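Local coordinates for molybdopterin molybdotransferase (Pyrococcus horikoshii, PDB 1UZ5), which probably catalyses the insertion of molybdate into adenylyl-molybdopterin, a magnesium-dependent step that yields molybdenum-loaded molybdopterin and AMP, at residues Leu34-Ala39 with Phe178-Val183; Val249-Gly254 with Pro296-Pro301. All blocks are in the same frame, centred on the assembly; numbering follows the deposited sequence.

Contact 1: Leu34-Ala39 with Phe178-Val183; sequences LGRIAA and FRKPKV
The Phe178 ring lies over the backbone of Ala39 and holds its CA against one face, a CH-pi contact with the CA 3.8 Å from the ring centroid and 15° off the normal. Ile37 meets the same ring in its plane, Ile37 CG2 3.9 Å from Phe178 CD2 at the edge. Beside the ring, Phe178 N donates to Ile37 O over 3.0 Å, tying the two backbones together. Phe178 ends strand 174-178, and its chain runs on through Arg179-Pro181 into strand 182-188 of a mixed sheet; the contact thus ties the loop between strands 25-29 and 42-43 to this connection. With an alanine in place of Phe178, Ala39 CA would probably lose the ring face it packs on and Ile37 CG2 its partner at the ring edge. Arg36 folds back at chi2 and chi3 (-61° and -66°), which brings NH2 to Phe178 O at 3.0 Å, in the guanidinium plane but tilted from that of the carbonyl. The same oxygen accepts from a water that also takes the N-H groups of Arg36 NE and Ile37 N. Over one guanidinium face passes Lys180 CE, 4.0 Å from Arg36 NE, while a salt bridge from Arg36 NH2 to Glu26 would offset the nearby positive charge.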
ATOM      1  N   LEU A  34       0.342  -7.023   8.932  1.00 22.68           N
ATOM      2  CA  LEU A  34      -0.649  -5.988   8.661  1.00 28.22           C
ATOM      3  C   LEU A  34      -0.008  -4.603   8.577  1.00 22.91           C
ATOM      4  O   LEU A  34       0.678  -4.182   9.495  1.00 23.44           O
ATOM      5  CB  LEU A  34      -1.735  -5.993   9.746  1.00 26.09           C
ATOM      6  CG  LEU A  34      -2.861  -4.978   9.515  1.00 26.67           C
ATOM      7  CD1 LEU A  34      -3.594  -5.319   8.227  1.00 21.95           C
ATOM      8  CD2 LEU A  34      -3.825  -4.976  10.696  1.00 29.21           C
ATOM      9  N   GLY A  35      -0.236  -3.906   7.471  1.00 26.47           N
ATOM     10  CA  GLY A  35       0.330  -2.581   7.308  1.00 31.43           C
ATOM     11  C   GLY A  35       1.693  -2.533   6.635  1.00 32.91           C
ATOM     12  O   GLY A  35       2.081  -1.491   6.109  1.00 34.50           O
ATOM     13  N   ARG A  36       2.424  -3.643   6.643  1.00 26.49           N
ATOM     14  CA  ARG A  36       3.746  -3.680   6.025  1.00 24.65           C
ATOM     15  C   ARG A  36       3.674  -3.795   4.503  1.00 23.80           C
ATOM     16  O   ARG A  36       2.619  -4.079   3.937  1.00 22.81           O
ATOM     17  CB  ARG A  36       4.570  -4.832   6.606  1.00 21.09           C
ATOM     18  CG  ARG A  36       4.741  -4.763   8.120  1.00 21.52           C
ATOM     19  CD  ARG A  36       5.479  -3.485   8.546  1.00 23.91           C
ATOM     20  NE  ARG A  36       6.868  -3.455   8.090  1.00 18.73           N
ATOM     21  CZ  ARG A  36       7.901  -3.882   8.815  1.00 21.59           C
ATOM     22  NH1 ARG A  36       7.707  -4.372  10.032  1.00 25.44           N
ATOM     23  NH2 ARG A  36       9.131  -3.818   8.324  1.00 23.44           N
ATOM     24  N   ILE A  37       4.803  -3.557   3.845  1.00 28.22           N
ATOM     25  CA  ILE A  37       4.881  -3.608   2.389  1.00 25.96           C
ATOM     26  C   ILE A  37       5.678  -4.833   1.942  1.00 25.47           C
ATOM     27  O   ILE A  37       6.825  -5.010   2.354  1.00 23.57           O
ATOM     28  CB  ILE A  37       5.587  -2.349   1.832  1.00 26.08           C
ATOM     29  CG1 ILE A  37       4.893  -1.082   2.343  1.00 29.95           C
ATOM     30  CG2 ILE A  37       5.588  -2.385   0.314  1.00 23.44           C
ATOM     31  CD1 ILE A  37       3.459  -0.941   1.906  1.00 30.17           C
ATOM     32  N   ALA A  38       5.072  -5.664   1.096  1.00 23.79           N
ATOM     33  CA  ALA A  38       5.731  -6.872   0.593  1.00 25.15           C
ATOM     34  C   ALA A  38       7.015  -6.522  -0.159  1.00 25.66           C
ATOM     35  O   ALA A  38       6.996  -5.718  -1.092  1.00 25.53           O
ATOM     36  CB  ALA A  38       4.776  -7.644  -0.330  1.00 22.14           C
ATOM     37  N   ALA A  39       8.125  -7.135   0.240  1.00 28.19           N
ATOM     38  CA  ALA A  39       9.410  -6.871  -0.401  1.00 29.78           C
ATOM     39  C   ALA A  39       9.590  -7.613  -1.726  1.00 35.97           C
ATOM     40  O   ALA A  39      10.515  -7.324  -2.479  1.00 32.11           O
ATOM     41  CB  ALA A  39      10.551  -7.212   0.551  1.00 26.27           C
ATOM     42  N   PHE A 178       9.658  -4.917   3.365  1.00 25.80           N
ATOM     43  CA  PHE A 178      10.703  -3.903   3.358  1.00 28.84           C
ATOM     44  C   PHE A 178      10.832  -3.327   4.756  1.00 22.89           C
ATOM     45  O   PHE A 178       9.827  -3.133   5.449  1.00 32.33           O
ATOM     46  CB  PHE A 178      10.349  -2.760   2.404  1.00 22.45           C
ATOM     47  CG  PHE A 178      10.549  -3.080   0.956  1.00 27.67           C
ATOM     48  CD1 PHE A 178      11.819  -3.336   0.456  1.00 32.70           C
ATOM     49  CD2 PHE A 178       9.470  -3.069   0.075  1.00 24.74           C
ATOM     50  CE1 PHE A 178      12.015  -3.572  -0.899  1.00 32.78           C
ATOM     51  CE2 PHE A 178       9.654  -3.303  -1.284  1.00 29.93           C
ATOM     52  CZ  PHE A 178      10.931  -3.554  -1.771  1.00 35.49           C
ATOM     53  N   ARG A 179      12.062  -3.081   5.188  1.00 32.76           N
ATOM     54  CA  ARG A 179      12.266  -2.452   6.484  1.00 27.47           C
ATOM     55  C   ARG A 179      11.793  -1.025   6.219  1.00 25.68           C
ATOM     56  O   ARG A 179      11.786  -0.577   5.072  1.00 22.77           O
ATOM     57  CB  ARG A 179      13.744  -2.464   6.875  1.00 41.81           C
ATOM     58  CG  ARG A 179      14.256  -3.834   7.285  1.00 38.81           C
ATOM     59  CD  ARG A 179      15.739  -3.796   7.609  1.00 43.82           C
ATOM     60  NE  ARG A 179      16.247  -5.117   7.960  1.00 51.48           N
ATOM     61  CZ  ARG A 179      15.964  -5.750   9.094  1.00 61.91           C
ATOM     62  NH1 ARG A 179      15.174  -5.181   9.996  1.00 55.69           N
ATOM     63  NH2 ARG A 179      16.469  -6.955   9.326  1.00 59.05           N
ATOM     64  N   LYS A 180      11.377  -0.315   7.255  1.00 28.22           N
ATOM     65  CA  LYS A 180      10.883   1.041   7.045  1.00 33.03           C
ATOM     66  C   LYS A 180      12.015   2.040   6.843  1.00 24.14           C
ATOM     67  O   LYS A 180      12.909   2.149   7.676  1.00 25.71           O
ATOM     68  CB  LYS A 180      10.008   1.468   8.226  1.00 31.81           C
ATOM     69  CG  LYS A 180       8.751   0.624   8.381  1.00 31.58           C
ATOM     70  CD  LYS A 180       7.947   1.028   9.600  1.00 31.61           C
ATOM     71  CE  LYS A 180       6.663   0.219   9.699  1.00 40.58           C
ATOM     72  NZ  LYS A 180       5.874   0.597  10.902  1.00 43.49           N
ATOM     73  N   PRO A 181      11.998   2.760   5.714  1.00 20.00           N
ATOM     74  CA  PRO A 181      13.032   3.759   5.420  1.00 31.12           C
ATOM     75  C   PRO A 181      12.958   4.820   6.521  1.00 30.76           C
ATOM     76  O   PRO A 181      11.890   5.377   6.776  1.00 30.53           O
ATOM     77  CB  PRO A 181      12.596   4.325   4.070  1.00 33.97           C
ATOM     78  CG  PRO A 181      11.776   3.223   3.471  1.00 36.74           C
ATOM     79  CD  PRO A 181      10.990   2.730   4.645  1.00 20.24           C
ATOM     80  N   LYS A 182      14.079   5.086   7.180  1.00 29.08           N
ATOM     81  CA  LYS A 182      14.094   6.072   8.249  1.00 30.26           C
ATOM     82  C   LYS A 182      14.309   7.479   7.716  1.00 27.52           C
ATOM     83  O   LYS A 182      15.244   7.732   6.958  1.00 27.11           O
ATOM     84  CB  LYS A 182      15.187   5.745   9.259  1.00 36.43           C
ATOM     85  CG  LYS A 182      14.974   4.456  10.020  1.00 37.49           C
ATOM     86  CD  LYS A 182      16.109   4.238  11.007  1.00 38.51           C
ATOM     87  CE  LYS A 182      15.887   2.984  11.839  1.00 48.57           C
ATOM     88  NZ  LYS A 182      17.005   2.757  12.793  1.00 63.84           N
ATOM     89  N   VAL A 183      13.431   8.393   8.106  1.00 30.89           N
ATOM     90  CA  VAL A 183      13.549   9.785   7.678  1.00 28.76           C
ATOM     91  C   VAL A 183      13.677  10.680   8.908  1.00 30.92           C
ATOM     92  O   VAL A 183      12.748  10.776   9.709  1.00 27.04           O
ATOM     93  CB  VAL A 183      12.323  10.230   6.872  1.00 34.59           C
ATOM     94  CG1 VAL A 183      12.493  11.682   6.423  1.00 27.05           C
ATOM     95  CG2 VAL A 183      12.137   9.318   5.667  1.00 26.95           C
TER
HETATM   96  O   HOH W   1       7.147  -2.670   5.354  1.00 19.31           O

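Contact 2: Val249-Gly254 with Pro296-Pro301; sequences VVVISG and PVFGLP
Val250 and Val297 sit side by side on neighbouring parallel strands, Val250 CB 4.1 Å from Val297 CG1, and the CD1 end of Ile252 reaches back obliquely to that same methyl. Across from Ile252 stands Gly299, which adds only backbone to this face. On the opposite face Val249 CG1 comes to the edge of the Phe298 ring, 4.1 Å from Phe298 CD2; with CG1 anti to the backbone N (chi1 173°), this is the branch carried toward the ring. Further along, Val251 CG1 packs on Leu300 CD1 at 3.8 Å. Five backbone hydrogen bonds join the strands in the parallel register that sets Val250 beside Val297 and Ile252 beside Gly299. Val250 N donates to Pro296 O and Val250 O accepts from Phe298 N at 2.8 Å; Ile252 N and Ile252 O then bind Phe298 O and Leu300 N in the same manner. Gly254 N closes the ladder on Leu300 O at 3.2 Å, just past the end of strand 249-253. Helices pack on both faces: Ala243, Val244 and Ile240 of helix 233-246 meet Val250 and Ile252, while Leu314, Val315 and Leu318 of helix 304-322 pack on Phe298. Strand 182-188 flanks the other edge of 249-253, and Thr188 OG1 bonds to Ser253 O. The two strand segments run 14° from parallel in a mixed, helix-flanked alpha/beta sheet of the probable molybdopterin-binding domain.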
ATOM      1  N   VAL A 249      17.389   9.273   5.200  1.00 27.72           N
ATOM      2  CA  VAL A 249      17.043  10.516   4.530  1.00 26.06           C
ATOM      3  C   VAL A 249      16.788  11.579   5.591  1.00 28.66           C
ATOM      4  O   VAL A 249      16.282  11.276   6.666  1.00 28.52           O
ATOM      5  CB  VAL A 249      15.762  10.346   3.685  1.00 29.98           C
ATOM      6  CG1 VAL A 249      15.308  11.698   3.137  1.00 23.97           C
ATOM      7  CG2 VAL A 249      16.016   9.370   2.548  1.00 32.13           C
ATOM      8  N   VAL A 250      17.155  12.823   5.290  1.00 33.86           N
ATOM      9  CA  VAL A 250      16.937  13.924   6.221  1.00 28.23           C
ATOM     10  C   VAL A 250      16.033  14.944   5.541  1.00 25.57           C
ATOM     11  O   VAL A 250      16.237  15.287   4.377  1.00 23.86           O
ATOM     12  CB  VAL A 250      18.270  14.604   6.628  1.00 29.06           C
ATOM     13  CG1 VAL A 250      17.993  15.801   7.550  1.00 30.14           C
ATOM     14  CG2 VAL A 250      19.160  13.604   7.345  1.00 20.34           C
ATOM     15  N   VAL A 251      15.008  15.396   6.253  1.00 26.71           N
ATOM     16  CA  VAL A 251      14.101  16.387   5.699  1.00 26.29           C
ATOM     17  C   VAL A 251      14.023  17.548   6.675  1.00 31.49           C
ATOM     18  O   VAL A 251      13.774  17.363   7.869  1.00 22.94           O
ATOM     19  CB  VAL A 251      12.683  15.819   5.461  1.00 30.20           C
ATOM     20  CG1 VAL A 251      11.775  16.915   4.916  1.00 29.87           C
ATOM     21  CG2 VAL A 251      12.738  14.680   4.458  1.00 22.30           C
ATOM     22  N   ILE A 252      14.254  18.745   6.152  1.00 31.77           N
ATOM     23  CA  ILE A 252      14.246  19.960   6.958  1.00 31.16           C
ATOM     24  C   ILE A 252      13.214  20.935   6.406  1.00 25.01           C
ATOM     25  O   ILE A 252      13.112  21.115   5.195  1.00 31.46           O
ATOM     26  CB  ILE A 252      15.638  20.638   6.916  1.00 31.29           C
ATOM     27  CG1 ILE A 252      16.720  19.619   7.286  1.00 32.57           C
ATOM     28  CG2 ILE A 252      15.678  21.825   7.870  1.00 27.55           C
ATOM     29  CD1 ILE A 252      18.124  20.044   6.934  1.00 34.92           C
ATOM     30  N   SER A 253      12.432  21.541   7.294  1.00 25.13           N
ATOM     31  CA  SER A 253      11.447  22.535   6.878  1.00 31.76           C
ATOM     32  C   SER A 253      11.686  23.791   7.710  1.00 26.78           C
ATOM     33  O   SER A 253      12.015  23.712   8.895  1.00 34.64           O
ATOM     34  CB  SER A 253      10.014  22.039   7.097  1.00 27.83           C
ATOM     35  OG  SER A 253       9.680  22.028   8.471  1.00 37.99           O
ATOM     36  N   GLY A 254      11.529  24.951   7.086  1.00 38.33           N
ATOM     37  CA  GLY A 254      11.743  26.191   7.807  1.00 50.32           C
ATOM     38  C   GLY A 254      11.920  27.381   6.888  1.00 61.75           C
ATOM     39  O   GLY A 254      12.145  28.501   7.349  1.00 74.05           O
ATOM     40  N   PRO A 296      20.350  11.345   1.146  1.00 34.46           N
ATOM     41  CA  PRO A 296      19.628  12.490   0.587  1.00 30.96           C
ATOM     42  C   PRO A 296      19.175  13.439   1.697  1.00 37.98           C
ATOM     43  O   PRO A 296      18.779  13.003   2.779  1.00 34.12           O
ATOM     44  CB  PRO A 296      18.443  11.841  -0.127  1.00 34.87           C
ATOM     45  CG  PRO A 296      18.986  10.498  -0.535  1.00 32.75           C
ATOM     46  CD  PRO A 296      19.739  10.077   0.710  1.00 34.57           C
ATOM     47  N   VAL A 297      19.255  14.737   1.429  1.00 37.54           N
ATOM     48  CA  VAL A 297      18.842  15.753   2.390  1.00 30.73           C
ATOM     49  C   VAL A 297      17.959  16.740   1.641  1.00 30.87           C
ATOM     50  O   VAL A 297      18.302  17.184   0.544  1.00 32.22           O
ATOM     51  CB  VAL A 297      20.050  16.508   2.977  1.00 38.58           C
ATOM     52  CG1 VAL A 297      19.584  17.481   4.066  1.00 30.68           C
ATOM     53  CG2 VAL A 297      21.048  15.521   3.540  1.00 33.85           C
ATOM     54  N   PHE A 298      16.816  17.068   2.232  1.00 33.57           N
ATOM     55  CA  PHE A 298      15.872  17.996   1.624  1.00 31.34           C
ATOM     56  C   PHE A 298      15.627  19.190   2.544  1.00 29.89           C
ATOM     57  O   PHE A 298      15.490  19.035   3.757  1.00 30.58           O
ATOM     58  CB  PHE A 298      14.530  17.297   1.361  1.00 20.14           C
ATOM     59  CG  PHE A 298      14.586  16.240   0.293  1.00 35.16           C
ATOM     60  CD1 PHE A 298      14.277  16.550  -1.029  1.00 31.70           C
ATOM     61  CD2 PHE A 298      14.924  14.930   0.613  1.00 30.55           C
ATOM     62  CE1 PHE A 298      14.297  15.565  -2.021  1.00 35.08           C
ATOM     63  CE2 PHE A 298      14.947  13.936  -0.370  1.00 35.14           C
ATOM     64  CZ  PHE A 298      14.631  14.254  -1.688  1.00 32.09           C
ATOM     65  N   GLY A 299      15.592  20.379   1.948  1.00 36.76           N
ATOM     66  CA  GLY A 299      15.323  21.595   2.697  1.00 31.01           C
ATOM     67  C   GLY A 299      14.043  22.128   2.086  1.00 30.99           C
ATOM     68  O   GLY A 299      14.055  22.629   0.962  1.00 32.92           O
ATOM     69  N   LEU A 300      12.932  22.003   2.804  1.00 27.84           N
ATOM     70  CA  LEU A 300      11.642  22.448   2.283  1.00 29.65           C
ATOM     71  C   LEU A 300      11.143  23.741   2.927  1.00 24.98           C
ATOM     72  O   LEU A 300      11.616  24.136   3.992  1.00 26.06           O
ATOM     73  CB  LEU A 300      10.593  21.352   2.499  1.00 30.05           C
ATOM     74  CG  LEU A 300      10.961  19.932   2.054  1.00 31.66           C
ATOM     75  CD1 LEU A 300       9.807  18.997   2.379  1.00 34.01           C
ATOM     76  CD2 LEU A 300      11.269  19.910   0.567  1.00 29.34           C
ATOM     77  N   PRO A 301      10.163  24.404   2.286  1.00 27.00           N
ATOM     78  CA  PRO A 301       9.572  25.655   2.776  1.00 33.02           C
ATOM     79  C   PRO A 301       8.925  25.478   4.150  1.00 37.97           C
ATOM     80  O   PRO A 301       8.487  24.380   4.504  1.00 36.77           O
ATOM     81  CB  PRO A 301       8.528  25.988   1.713  1.00 32.80           C
ATOM     82  CG  PRO A 301       9.088  25.371   0.470  1.00 33.96           C
ATOM     83  CD  PRO A 301       9.599  24.044   0.973  1.00 29.39           C
TER

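The two contacts lie with their centres about 21 Å apart, and both segments of contact 1 precede those of contact 2 along the chain. Strand 182-188, entered at the end of contact 1, is the direct neighbour of strand 249-253 in the mixed sheet of the probable molybdopterin-binding domain, and contact 2 pairs the latter with strand 295-300. Lys182 O lies 3.2 Å from Val249 N, a probable hydrogen bond, and Val183 CG1 packs at 3.6 Å on Val251 CG2. Contact 1 holds the loop 34-39 against the residues that lead into strand 182-188, whereas contact 2 lies within the sheet; strand 182-188 runs from the end of contact 1 alongside the strand pair of contact 2.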